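Local coordinates for dTDP-4-dehydrorhamnose reductase (Bacillus anthracis, PDB 3SC6), which catalyses the NADPH-dependent reduction of dTDP-4-dehydrorhamnose to dTDP-L-rhamnose, a step of the rhamnose biosynthetic pathway, at residues T43-S46 against Q47-V51; L194-M197 against I198-I202; A224-I227 against F228-N232; V165-M168 against I169-K173; E116-D119 against E120-P124. One frame throughout, in Å; residues are numbered along the deposited sequence. Where two conformers were deposited one is given.

Interaction 1: T43-S46 against Q47-V51; sequences TNIS and QVQQV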
loop_
_atom_site.group_PDB
_atom_site.type_symbol
_atom_site.label_atom_id
_atom_site.label_comp_id
_atom_site.label_asym_id
_atom_site.label_seq_id
_atom_site.Cartn_x
_atom_site.Cartn_y
_atom_site.Cartn_z
ATOM N N THR A 43 9.164 15.123 -5.875
ATOM C CA THR A 43 8.707 16.512 -5.983
ATOM C C THR A 43 9.546 17.386 -6.922
ATOM O O THR A 43 9.216 18.551 -7.137
ATOM C CB THR A 43 8.664 17.192 -4.604
ATOM O OG1 THR A 43 9.981 17.242 -4.046
ATOM C CG2 THR A 43 7.738 16.433 -3.667
ATOM N N ASN A 44 10.631 16.836 -7.461
ATOM C CA ASN A 44 11.504 17.574 -8.380
ATOM C C ASN A 44 11.315 16.997 -9.782
ATOM O O ASN A 44 11.944 16.006 -10.151
ATOM C CB ASN A 44 12.965 17.469 -7.925
ATOM C CG ASN A 44 13.919 18.245 -8.817
ATOM O OD1 ASN A 44 13.525 18.810 -9.837
ATOM N ND2 ASN A 44 15.184 18.271 -8.431
ATOM N N ILE A 45 10.441 17.632 -10.559
ATOM C CA ILE A 45 10.138 17.181 -11.915
ATOM C C ILE A 45 11.367 17.147 -12.826
ATOM O O ILE A 45 11.541 16.210 -13.607
ATOM C CB ILE A 45 9.008 18.037 -12.548
ATOM C CG1 ILE A 45 8.483 17.375 -13.828
ATOM C CG2 ILE A 45 9.465 19.484 -12.753
ATOM C CD1 ILE A 45 7.328 18.120 -14.480
ATOM N N SER A 46 12.221 18.155 -12.730
ATOM C CA SER A 46 13.412 18.191 -13.561
ATOM C C SER A 46 14.244 16.934 -13.321
ATOM O O SER A 46 14.799 16.363 -14.257
ATOM C CB SER A 46 14.236 19.443 -13.266
ATOM O OG SER A 46 14.640 19.478 -11.907
ATOM N N GLN A 47 14.317 16.500 -12.065
ATOM C CA GLN A 47 15.082 15.308 -11.713
ATOM C C GLN A 47 14.350 14.046 -12.160
ATOM O O GLN A 47 14.975 13.107 -12.657
ATOM C CB GLN A 47 15.325 15.235 -10.200
ATOM C CG GLN A 47 16.175 14.030 -9.774
ATOM C CD GLN A 47 16.395 13.942 -8.266
ATOM O OE1 GLN A 47 15.760 14.655 -7.485
ATOM N NE2 GLN A 47 17.278 13.040 -7.851
ATOM N N VAL A 48 13.030 14.027 -11.974
ATOM C CA VAL A 48 12.223 12.874 -12.360
ATOM C C VAL A 48 12.420 12.569 -13.841
ATOM O O VAL A 48 12.625 11.414 -14.225
ATOM C CB VAL A 48 10.723 13.094 -12.073
ATOM C CG1 VAL A 48 9.919 11.879 -12.504
ATOM C CG2 VAL A 48 10.498 13.365 -10.603
ATOM N N GLN A 49 12.356 13.605 -14.670
ATOM C CA GLN A 49 12.539 13.431 -16.107
ATOM C C GLN A 49 13.959 12.966 -16.445
ATOM O O GLN A 49 14.136 12.049 -17.240
ATOM C CB GLN A 49 12.137 14.701 -16.874
ATOM C CG GLN A 49 10.628 14.996 -16.792
ATOM C CD GLN A 49 10.206 16.268 -17.523
ATOM O OE1 GLN A 49 11.003 17.189 -17.718
ATOM N NE2 GLN A 49 8.926 16.342 -17.880
ATOM N N GLN A 50 14.965 13.569 -15.824
ATOM C CA GLN A 50 16.347 13.179 -16.087
ATOM C C GLN A 50 16.568 11.685 -15.878
ATOM O O GLN A 50 17.113 11.002 -16.735
ATOM C CB GLN A 50 17.299 13.922 -15.159
ATOM C CG GLN A 50 18.760 13.543 -15.366
ATOM C CD GLN A 50 19.692 14.241 -14.399
ATOM O OE1 GLN A 50 20.914 14.103 -14.491
ATOM N NE2 GLN A 50 19.123 14.997 -13.461
ATOM N N VAL A 51 16.149 11.189 -14.721
ATOM C CA VAL A 51 16.310 9.782 -14.391
ATOM C C VAL A 51 15.505 8.861 -15.305
ATOM O O VAL A 51 16.020 7.845 -15.774
ATOM C CB VAL A 51 15.920 9.505 -12.928
ATOM C CG1 VAL A 51 16.045 8.022 -12.620
ATOM C CG2 VAL A 51 16.792 10.320 -11.984
#
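With chi1 at -178°, N44 carries its CG on the side away from its own backbone N, and chi2 near zero turns OD1 toward the N-H of Q47. The side chain of Q47 runs out extended; the two side chains cross at about a right angle, with the amide planes 66° apart. ND2 of N44 touches Q47 CB at 3.5 Å, while OD1 of N44 accepts a weak bond from Q47 N at 3.3 Å. This is the N-cap of helix 45-55, the crossover helix that joins strand 30-35 to strand 59-62 in the Rossmann fold. The backbone takes over at once: N44 O receives V48 N at 2.9 Å in the carbonyl plane, and one branch of V48, CG2, lies against the same oxygen. Farther on, Q49 N reaches I45 O at 2.9 Å, nearly straight at 171°. I45 and Q49 run side by side, pointing the same way, with CD1 of I45 4.2 Å from NE2 of Q49. The polar end of Q47 is claimed elsewhere, OE1 accepting from D41 N. I45 and Q49 rest on helix 76-97, through N89 and V92 respectively.

Interaction 2: L194-M197 against I198-I202; sequences LNVM and INKLI
I198 N donates to L194 O at 2.8 Å, an N-H...O angle of 163° that makes it a sound intrahelical bond. The same carbonyl oxygen is flanked by the I198 side chain: chi1 of -64° sets CG1 beside its own backbone N and brings it to 3.3 Å from L194 O. From there I198 CD1 reaches back one turn to L194 CG at 4.0 Å, the two side chains meeting at a slant. N195 lies alongside I198 and points the same way, its OD1 4.0 Å from I198 CD1. One residue on, N199 N bonds N195 O at 2.9 Å. On the outer side K200 runs past V196, its CG 3.1 Å from V196 O and its end bending away at chi3 and chi4. Helix 191-202 packs on the Rossmann sheet: L194 and L201 touch V151 of strand 148-157, and I198 touches I61 of strand 59-62. The side chain of L194 is about 6 Å from the NADP. Aliphatic groups therefore meet the sheet while L194 O and M197 O are satisfied by I198 N and L201 N, the buried N195 amide is met through ND2 by E24 of helix 16-24, and K200 stays at the surface.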
loop_
_atom_site.group_PDB
_atom_site.type_symbol
_atom_site.label_atom_id
_atom_site.label_comp_id
_atom_site.label_asym_id
_atom_site.label_seq_id
_atom_site.Cartn_x
_atom_site.Cartn_y
_atom_site.Cartn_z
ATOM N N LEU A 194 1.125 -8.936 -1.985
ATOM C CA LEU A 194 0.850 -7.796 -2.845
ATOM C C LEU A 194 1.827 -7.807 -4.019
ATOM O O LEU A 194 1.425 -7.679 -5.179
ATOM C CB LEU A 194 0.989 -6.483 -2.068
ATOM C CG LEU A 194 0.742 -5.214 -2.889
ATOM C CD1 LEU A 194 -0.643 -5.255 -3.512
ATOM C CD2 LEU A 194 0.911 -3.969 -2.033
ATOM N N ASN A 195 3.113 -7.962 -3.713
ATOM C CA ASN A 195 4.145 -7.989 -4.748
ATOM C C ASN A 195 3.887 -9.082 -5.768
ATOM O O ASN A 195 4.156 -8.897 -6.953
ATOM C CB ASN A 195 5.539 -8.131 -4.133
ATOM C CG ASN A 195 5.925 -6.932 -3.276
ATOM O OD1 ASN A 195 5.297 -5.869 -3.350
ATOM N ND2 ASN A 195 6.988 -7.082 -2.489
ATOM N N VAL A 196 3.362 -10.218 -5.314
ATOM C CA VAL A 196 3.073 -11.316 -6.221
ATOM C C VAL A 196 2.041 -10.860 -7.234
ATOM O O VAL A 196 2.146 -11.175 -8.416
ATOM C CB VAL A 196 2.541 -12.569 -5.486
ATOM C CG1 VAL A 196 2.097 -13.624 -6.480
ATOM C CG2 VAL A 196 3.590 -13.123 -4.541
ATOM N N MET A 197 1.060 -10.089 -6.773
ATOM C CA MET A 197 0.006 -9.598 -7.656
ATOM C C MET A 197 0.533 -8.482 -8.563
ATOM O O MET A 197 0.204 -8.438 -9.745
ATOM C CB MET A 197 -1.194 -9.114 -6.843
ATOM C CG MET A 197 -2.402 -8.763 -7.690
ATOM S SD MET A 197 -2.966 -10.203 -8.644
ATOM C CE MET A 197 -3.322 -11.367 -7.329
ATOM N N ILE A 198 1.337 -7.580 -8.011
ATOM C CA ILE A 198 1.903 -6.483 -8.801
ATOM C C ILE A 198 2.690 -7.082 -9.956
ATOM O O ILE A 198 2.562 -6.669 -11.107
ATOM C CB ILE A 198 2.859 -5.599 -7.963
ATOM C CG1 ILE A 198 2.096 -4.906 -6.833
ATOM C CG2 ILE A 198 3.505 -4.543 -8.835
ATOM C CD1 ILE A 198 2.957 -4.033 -5.950
ATOM N N ASN A 199 3.495 -8.077 -9.622
ATOM C CA ASN A 199 4.326 -8.779 -10.584
ATOM C C ASN A 199 3.461 -9.342 -11.728
ATOM O O ASN A 199 3.831 -9.253 -12.897
ATOM C CB ASN A 199 5.063 -9.922 -9.862
ATOM C CG ASN A 199 6.054 -10.638 -10.743
ATOM O OD1 ASN A 199 6.511 -10.104 -11.748
ATOM N ND2 ASN A 199 6.446 -11.833 -10.333
ATOM N N LYS A 200 2.305 -9.904 -11.383
ATOM C CA LYS A 200 1.399 -10.479 -12.383
ATOM C C LYS A 200 0.804 -9.404 -13.294
ATOM O O LYS A 200 0.679 -9.610 -14.501
ATOM C CB LYS A 200 0.315 -11.323 -11.695
ATOM C CG LYS A 200 0.904 -12.514 -10.904
ATOM C CD LYS A 200 -0.131 -13.326 -10.107
ATOM C CE LYS A 200 -1.190 -13.974 -10.980
ATOM N NZ LYS A 200 -0.614 -14.940 -11.966
ATOM N N LEU A 201 0.463 -8.251 -12.721
ATOM C CA LEU A 201 -0.109 -7.145 -13.503
ATOM C C LEU A 201 0.875 -6.499 -14.481
ATOM O O LEU A 201 0.491 -6.142 -15.593
ATOM C CB LEU A 201 -0.672 -6.056 -12.584
ATOM C CG LEU A 201 -1.869 -6.393 -11.691
ATOM C CD1 LEU A 201 -2.164 -5.246 -10.733
ATOM C CD2 LEU A 201 -3.097 -6.736 -12.540
ATOM N N ILE A 202 2.135 -6.346 -14.075
ATOM C CA ILE A 202 3.133 -5.722 -14.959
ATOM C C ILE A 202 3.445 -6.532 -16.232
ATOM O O ILE A 202 3.906 -5.960 -17.219
ATOM C CB ILE A 202 4.416 -5.272 -14.200
ATOM C CG1 ILE A 202 5.254 -6.458 -13.737
ATOM C CG2 ILE A 202 4.043 -4.412 -12.993
ATOM C CD1 ILE A 202 6.494 -6.041 -12.974
#

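Interaction 3: A224-I227 against F228-N232; sequences AKKI and FSYAN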
loop_
_atom_site.group_PDB
_atom_site.type_symbol
_atom_site.label_atom_id
_atom_site.label_comp_id
_atom_site.label_asym_id
_atom_site.label_seq_id
_atom_site.Cartn_x
_atom_site.Cartn_y
_atom_site.Cartn_z
ATOM N N ALA A 224 -4.572 -8.827 16.445
ATOM C CA ALA A 224 -3.606 -8.875 17.531
ATOM C C ALA A 224 -3.600 -10.270 18.153
ATOM O O ALA A 224 -2.542 -10.884 18.280
ATOM C CB ALA A 224 -3.927 -7.824 18.579
ATOM N N LYS A 225 -4.778 -10.773 18.529
ATOM C CA LYS A 225 -4.874 -12.108 19.132
ATOM C C LYS A 225 -4.216 -13.172 18.284
ATOM O O LYS A 225 -3.393 -13.947 18.772
ATOM C CB LYS A 225 -6.326 -12.554 19.347
ATOM C CG LYS A 225 -7.153 -11.782 20.349
ATOM C CD LYS A 225 -8.547 -12.416 20.428
ATOM C CE LYS A 225 -9.442 -11.751 21.451
ATOM N NZ LYS A 225 -8.909 -11.852 22.834
ATOM N N LYS A 226 -4.584 -13.211 17.010
ATOM C CA LYS A 226 -4.030 -14.206 16.112
ATOM C C LYS A 226 -2.519 -14.048 15.865
ATOM O O LYS A 226 -1.857 -15.006 15.466
ATOM C CB LYS A 226 -4.870 -14.316 14.835
ATOM C CG LYS A 226 -4.391 -15.390 13.876
ATOM C CD LYS A 226 -5.393 -15.659 12.764
ATOM C CE LYS A 226 -6.712 -16.219 13.332
ATOM N NZ LYS A 226 -7.715 -16.516 12.273
ATOM N N ILE A 227 -1.972 -12.858 16.105
ATOM C CA ILE A 227 -0.538 -12.664 15.922
ATOM C C ILE A 227 0.150 -13.439 17.042
ATOM O O ILE A 227 1.160 -14.107 16.819
ATOM C CB ILE A 227 -0.109 -11.183 15.960
ATOM C CG1 ILE A 227 -0.681 -10.436 14.755
ATOM C CG2 ILE A 227 1.404 -11.068 15.898
ATOM C CD1 ILE A 227 -0.303 -8.971 14.702
ATOM N N PHE A 228 -0.423 -13.364 18.245
ATOM C CA PHE A 228 0.136 -14.066 19.395
ATOM C C PHE A 228 -0.150 -15.555 19.283
ATOM O O PHE A 228 0.570 -16.371 19.849
ATOM C CB PHE A 228 -0.413 -13.529 20.720
ATOM C CG PHE A 228 -0.163 -12.065 20.930
ATOM C CD1 PHE A 228 1.099 -11.537 20.752
ATOM C CD2 PHE A 228 -1.172 -11.231 21.373
ATOM C CE1 PHE A 228 1.340 -10.192 20.947
ATOM C CE2 PHE A 228 -0.935 -9.886 21.586
ATOM C CZ PHE A 228 0.326 -9.367 21.373
ATOM N N SER A 229 -1.213 -15.903 18.563
ATOM C CA SER A 229 -1.577 -17.298 18.376
ATOM C C SER A 229 -0.446 -17.993 17.621
ATOM O O SER A 229 0.036 -19.041 18.053
ATOM C CB SER A 229 -2.893 -17.419 17.609
ATOM O OG SER A 229 -3.255 -18.778 17.432
ATOM N N TYR A 230 -0.024 -17.412 16.494
ATOM C CA TYR A 230 1.069 -17.998 15.708
ATOM C C TYR A 230 2.411 -17.786 16.395
ATOM O O TYR A 230 3.312 -18.613 16.268
ATOM C CB TYR A 230 1.133 -17.458 14.273
ATOM C CG TYR A 230 -0.051 -17.810 13.399
ATOM C CD1 TYR A 230 -0.140 -19.063 12.802
ATOM C CD2 TYR A 230 -1.029 -16.875 13.098
ATOM C CE1 TYR A 230 -1.203 -19.393 11.985
ATOM C CE2 TYR A 230 -2.094 -17.195 12.272
ATOM C CZ TYR A 230 -2.175 -18.454 11.720
ATOM O OH TYR A 230 -3.232 -18.772 10.899
ATOM N N ALA A 231 2.547 -16.674 17.112
ATOM C CA ALA A 231 3.786 -16.377 17.818
ATOM C C ALA A 231 3.905 -17.296 19.037
ATOM O O ALA A 231 4.990 -17.472 19.594
ATOM C CB ALA A 231 3.817 -14.924 18.244
ATOM N N ASN A 232 2.775 -17.878 19.435
ATOM C CA ASN A 232 2.706 -18.785 20.577
ATOM C C ASN A 232 3.161 -18.056 21.844
ATOM O O ASN A 232 4.039 -18.523 22.572
ATOM C CB ASN A 232 3.539 -20.051 20.314
ATOM C CG ASN A 232 3.418 -21.085 21.428
ATOM O OD1 ASN A 232 2.658 -20.912 22.381
ATOM N ND2 ASN A 232 4.157 -22.181 21.296
#
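Helix 220-231 approaches its C-terminal Schellman motif where K226 and Y230, one turn apart, lie side by side and point the same way. CE2 of Y230 comes to 3.3 Å from CG of K226 and to 3.7 Å from its CD, so the aliphatic part of the lysine runs along one side of the phenol. Chi1 of -177° puts CG of K226 beside the carbonyl carbon, against the Y230 ring; the bend at chi3 takes NZ away. In the backbone Y230 N bonds K226 O at 3.2 Å, with the donor well above the carbonyl plane. The helix then closes: N232, with positive phi, is the C-prime residue, M233 N returns to F228 O, and N232 N makes a weak bond to S229 O. At the start of the segment A224 O takes two donors, I227 N at 3.0 Å and F228 N at 3.3 Å. The F228 ring lies beside the same oxygen, CD2 at 3.4 Å from A224 O, because chi1 of -58° lays CG beside its own backbone N. A231 N closes on I227 O at 2.9 Å. Helix 273-283 packs on the I227 and Y230 side, through L277, F281 and E278, while F228 faces helix 164-172. K226 NZ has a long, weak ion pair with E274.

Interaction 4: V165-M168 against I169-K173; sequences VKTM and IRLGK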
loop_
_atom_site.group_PDB
_atom_site.type_symbol
_atom_site.label_atom_id
_atom_site.label_comp_id
_atom_site.label_asym_id
_atom_site.label_seq_id
_atom_site.Cartn_x
_atom_site.Cartn_y
_atom_site.Cartn_z
ATOM N N VAL A 165 2.602 -5.741 13.250
ATOM C CA VAL A 165 2.962 -7.098 13.656
ATOM C C VAL A 165 4.237 -7.113 14.508
ATOM O O VAL A 165 4.289 -7.802 15.527
ATOM C CB VAL A 165 3.109 -8.040 12.459
ATOM C CG1 VAL A 165 3.540 -9.419 12.925
ATOM C CG2 VAL A 165 1.797 -8.125 11.702
ATOM N N LYS A 166 5.258 -6.361 14.095
ATOM C CA LYS A 166 6.514 -6.305 14.853
ATOM C C LYS A 166 6.307 -5.647 16.219
ATOM O O LYS A 166 6.958 -6.018 17.189
ATOM C CB LYS A 166 7.602 -5.535 14.095
ATOM C CG LYS A 166 8.064 -6.137 12.772
ATOM C CD LYS A 166 9.131 -5.229 12.142
ATOM C CE LYS A 166 9.645 -5.750 10.814
ATOM N NZ LYS A 166 10.285 -7.076 10.945
ATOM N N THR A 167 5.410 -4.664 16.284
ATOM C CA THR A 167 5.129 -3.962 17.537
ATOM C C THR A 167 4.518 -4.891 18.589
ATOM O O THR A 167 4.924 -4.859 19.750
ATOM C CB THR A 167 4.213 -2.733 17.317
ATOM O OG1 THR A 167 4.867 -1.795 16.453
ATOM C CG2 THR A 167 3.905 -2.045 18.632
ATOM N N MET A 168 3.553 -5.719 18.191
ATOM C CA MET A 168 2.917 -6.644 19.132
ATOM C C MET A 168 3.923 -7.643 19.709
ATOM O O MET A 168 3.917 -7.907 20.908
ATOM C CB MET A 168 1.763 -7.409 18.473
ATOM C CG MET A 168 0.584 -6.567 17.975
ATOM S SD MET A 168 -0.319 -5.609 19.223
ATOM C CE MET A 168 0.488 -4.013 19.150
ATOM N N ILE A 169 4.783 -8.193 18.858
ATOM C CA ILE A 169 5.788 -9.163 19.305
ATOM C C ILE A 169 6.832 -8.507 20.206
ATOM O O ILE A 169 7.389 -9.145 21.098
ATOM C CB ILE A 169 6.506 -9.828 18.113
ATOM C CG1 ILE A 169 5.499 -10.568 17.229
ATOM C CG2 ILE A 169 7.569 -10.803 18.605
ATOM C CD1 ILE A 169 6.128 -11.244 16.039
ATOM N N ARG A 170 7.085 -7.227 19.967
ATOM C CA ARG A 170 8.055 -6.464 20.739
ATOM C C ARG A 170 7.487 -6.149 22.115
ATOM O O ARG A 170 8.139 -6.374 23.136
ATOM C CB ARG A 170 8.369 -5.168 19.997
ATOM C CG ARG A 170 9.421 -4.264 20.629
ATOM C CD ARG A 170 9.586 -3.022 19.765
ATOM N NE ARG A 170 9.952 -3.388 18.394
ATOM C CZ ARG A 170 10.109 -2.523 17.393
ATOM N NH1 ARG A 170 9.933 -1.220 17.589
ATOM N NH2 ARG A 170 10.439 -2.967 16.185
ATOM N N LEU A 171 6.261 -5.632 22.133
ATOM C CA LEU A 171 5.590 -5.275 23.375
ATOM C C LEU A 171 5.034 -6.505 24.090
ATOM O O LEU A 171 5.072 -6.588 25.316
ATOM C CB LEU A 171 4.458 -4.282 23.093
ATOM C CG LEU A 171 4.879 -2.963 22.433
ATOM C CD1 LEU A 171 3.663 -2.095 22.139
ATOM C CD2 LEU A 171 5.878 -2.204 23.298
ATOM N N GLY A 172 4.532 -7.459 23.313
ATOM C CA GLY A 172 3.960 -8.689 23.858
ATOM C C GLY A 172 4.823 -9.438 24.856
ATOM O O GLY A 172 4.319 -9.932 25.866
ATOM N N LYS A 173 6.120 -9.523 24.578
ATOM C CA LYS A 173 7.052 -10.226 25.463
ATOM C C LYS A 173 7.162 -9.598 26.852
ATOM O O LYS A 173 7.389 -10.302 27.833
ATOM C CB LYS A 173 8.446 -10.297 24.829
ATOM C CG LYS A 173 8.505 -11.052 23.509
ATOM C CD LYS A 173 9.914 -11.054 22.931
ATOM C CE LYS A 173 9.970 -11.792 21.601
ATOM N NZ LYS A 173 11.337 -11.792 21.011
#
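The guanidinium of R170 is the flat side-chain group here, and it lies near K166: NH2 of R170 is 4.4 Å from K166 CB, and NE of R170 is 4.2 Å from K166 O. A bend at chi3 (-57°) brings the group back along the helix toward N162. The two positive ends stay apart, K166 NZ and R170 NH2 being 6.7 Å from each other; NZ donates to K159 O, and the K166 side chain lies about 4 Å from a bound sulfate, probably from the crystallisation liquor. One residue on, T167 and L171 run side by side in the same direction, CG2 of T167 touching CD1 of L171 at 3.5 Å. T167 can offer this methyl because its chi1 of -62° puts OG1 beside the backbone N, from where the hydroxyl bonds N163 O one turn back. L171 N meets T167 O at 2.8 Å and 169°; R170 N gives the same oxygen a second, weak bond at 3.2 Å. On the inner side V165 CG1 and I169 CD1 make a looser apolar pair at 4.4 Å. Helix 164-172 packs there against helix 273-283, V165 on L277 and F280, I169 on F281. The chemistry changes around the helix: V165 and I169 turn methyl groups to helix 273-283, L171 lies against I178 of strand 177-181, the threonine hydroxyl is satisfied within the chain, and the K166 end lies near the sulfate.

Interaction 5: E116-D119 against E120-P124; sequences EGYD and EFHNP
Hydrogen bonds come first: OD2 of D119 accepts from F121 N and from H122 N, each at 3.0 Å and each weak, the N-H...O angles near 130°. D119 opens a type I beta turn that runs to H122, and its carboxylate is placed by chi1 of 65° between backbone N and carbonyl carbon; the OD2 to F121 N bond forms an Asx turn at its start. A third weak bond runs the other way, D119 N to ND1 of H122 at 3.4 Å. Ring contacts form the second kind. OD2 of D119 also stands 2.9 Å above one face of the H122 imidazole, toward its rim, the two planes 34° apart. H122 was modelled in two conformers, so its ring contacts and the ND1 bond hold for one and are doubtful. OD1 of D119 lies in plane at the edge of the F121 ring, 3.7 Å from CD2, where the ring C-H is slightly positive. The Y118 ring stacks with F110. This loop joins strand 100-106 to helix 129-144; E120 OE2 accepts weak bonds from H211 N and M261 N. A sulfate, probably from the crystallisation liquor, is about 3 Å from the H122 side chain. With one carboxylate oxygen gripping two turn N-H groups, the turn is closed by its own first side chain.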
loop_
_atom_site.group_PDB
_atom_site.type_symbol
_atom_site.label_atom_id
_atom_site.label_comp_id
_atom_site.label_asym_id
_atom_site.label_seq_id
_atom_site.Cartn_x
_atom_site.Cartn_y
_atom_site.Cartn_z
ATOM N N GLU A 116 -19.510 -4.555 3.557
ATOM C CA GLU A 116 -19.197 -5.368 2.371
ATOM C C GLU A 116 -18.057 -4.761 1.542
ATOM O O GLU A 116 -17.388 -5.468 0.788
ATOM C CB GLU A 116 -20.432 -5.613 1.481
ATOM C CG GLU A 116 -21.127 -4.369 0.896
ATOM C CD GLU A 116 -21.763 -3.464 1.944
ATOM O OE1 GLU A 116 -22.335 -2.421 1.560
ATOM O OE2 GLU A 116 -21.704 -3.799 3.146
ATOM N N GLY A 117 -17.849 -3.453 1.674
ATOM C CA GLY A 117 -16.786 -2.773 0.942
ATOM C C GLY A 117 -17.222 -2.060 -0.321
ATOM O O GLY A 117 -18.411 -1.940 -0.609
ATOM N N TYR A 118 -16.235 -1.592 -1.079
ATOM C CA TYR A 118 -16.476 -0.877 -2.322
ATOM C C TYR A 118 -15.747 -1.550 -3.477
ATOM O O TYR A 118 -14.694 -2.161 -3.276
ATOM C CB TYR A 118 -15.938 0.549 -2.193
ATOM C CG TYR A 118 -16.539 1.347 -1.059
ATOM C CD1 TYR A 118 -17.661 2.144 -1.260
ATOM C CD2 TYR A 118 -15.979 1.308 0.215
ATOM C CE1 TYR A 118 -18.214 2.881 -0.222
ATOM C CE2 TYR A 118 -16.524 2.039 1.259
ATOM C CZ TYR A 118 -17.643 2.824 1.033
ATOM O OH TYR A 118 -18.189 3.553 2.063
ATOM N N ASP A 119 -16.309 -1.451 -4.682
ATOM C CA ASP A 119 -15.665 -2.046 -5.851
ATOM C C ASP A 119 -14.873 -0.920 -6.508
ATOM O O ASP A 119 -14.954 0.237 -6.082
ATOM C CB ASP A 119 -16.649 -2.698 -6.839
ATOM C CG ASP A 119 -17.589 -1.707 -7.498
ATOM O OD1 ASP A 119 -18.416 -2.153 -8.319
ATOM O OD2 ASP A 119 -17.500 -0.494 -7.223
ATOM N N GLU A 120 -14.133 -1.246 -7.559
ATOM C CA GLU A 120 -13.323 -0.252 -8.242
ATOM C C GLU A 120 -14.125 0.808 -8.996
ATOM O O GLU A 120 -13.567 1.831 -9.388
ATOM C CB GLU A 120 -12.349 -0.925 -9.216
ATOM C CG GLU A 120 -11.370 -1.958 -8.621
ATOM C CD GLU A 120 -12.030 -3.244 -8.105
ATOM O OE1 GLU A 120 -13.272 -3.359 -8.137
ATOM O OE2 GLU A 120 -11.286 -4.152 -7.683
ATOM N N PHE A 121 -15.425 0.592 -9.176
ATOM C CA PHE A 121 -16.246 1.555 -9.907
ATOM C C PHE A 121 -16.969 2.630 -9.091
ATOM O O PHE A 121 -17.442 3.613 -9.667
ATOM C CB PHE A 121 -17.246 0.816 -10.787
ATOM C CG PHE A 121 -16.600 -0.143 -11.727
ATOM C CD1 PHE A 121 -16.047 0.303 -12.918
ATOM C CD2 PHE A 121 -16.546 -1.497 -11.425
ATOM C CE1 PHE A 121 -15.436 -0.582 -13.783
ATOM C CE2 PHE A 121 -15.945 -2.385 -12.287
ATOM C CZ PHE A 121 -15.389 -1.932 -13.470
ATOM N N HIS A 122 -17.084 2.449 -7.775
ATOM C CA HIS A 122 -17.759 3.457 -6.953
ATOM C C HIS A 122 -16.925 4.729 -6.857
ATOM O O HIS A 122 -15.700 4.675 -6.738
ATOM C CB HIS A 122 -18.113 2.945 -5.548
ATOM C CG HIS A 122 -19.161 1.874 -5.532
ATOM N ND1 HIS A 122 -18.972 0.646 -4.936
ATOM C CD2 HIS A 122 -20.415 1.852 -6.047
ATOM C CE1 HIS A 122 -20.065 -0.085 -5.081
ATOM N NE2 HIS A 122 -20.954 0.624 -5.754
ATOM N N ASN A 123 -17.605 5.868 -6.929
ATOM C CA ASN A 123 -16.950 7.172 -6.853
ATOM C C ASN A 123 -16.343 7.353 -5.478
ATOM O O ASN A 123 -17.041 7.253 -4.472
ATOM C CB ASN A 123 -17.936 8.310 -7.121
ATOM C CG ASN A 123 -18.534 8.254 -8.514
ATOM O OD1 ASN A 123 -18.129 7.442 -9.345
ATOM N ND2 ASN A 123 -19.493 9.136 -8.781
ATOM N N PRO A 124 -15.034 7.604 -5.427
ATOM C CA PRO A 124 -14.400 7.783 -4.131
ATOM C C PRO A 124 -14.872 9.017 -3.366
ATOM O O PRO A 124 -15.396 9.963 -3.952
ATOM C CB PRO A 124 -12.916 7.910 -4.493
ATOM C CG PRO A 124 -12.793 7.161 -5.773
ATOM C CD PRO A 124 -14.039 7.512 -6.509
#

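Interactions 3 and 4 are the two that touch, their centres 10 Å apart: helices 220-231 and 164-172 meet where F228 CE1 approaches M168 O at 3.4 Å and I227 CD1 meets V165 CG2 at 3.8 Å. Both lie away from the cofactor: measured from side chains, as are all the NADP distances here, V165 is about 11 Å and I227 about 13 Å from it. Interaction 1 sits across the chain's centre from interaction 3, 44 Å between centres, yet T43 touches the NADP and Q47 is about 8 Å away. Interaction 2 is the most central, with L194 about 6 Å from the NADP; its nearest atoms are about 10 Å from interaction 5, whose Y118 lies about 14 Å from the cofactor.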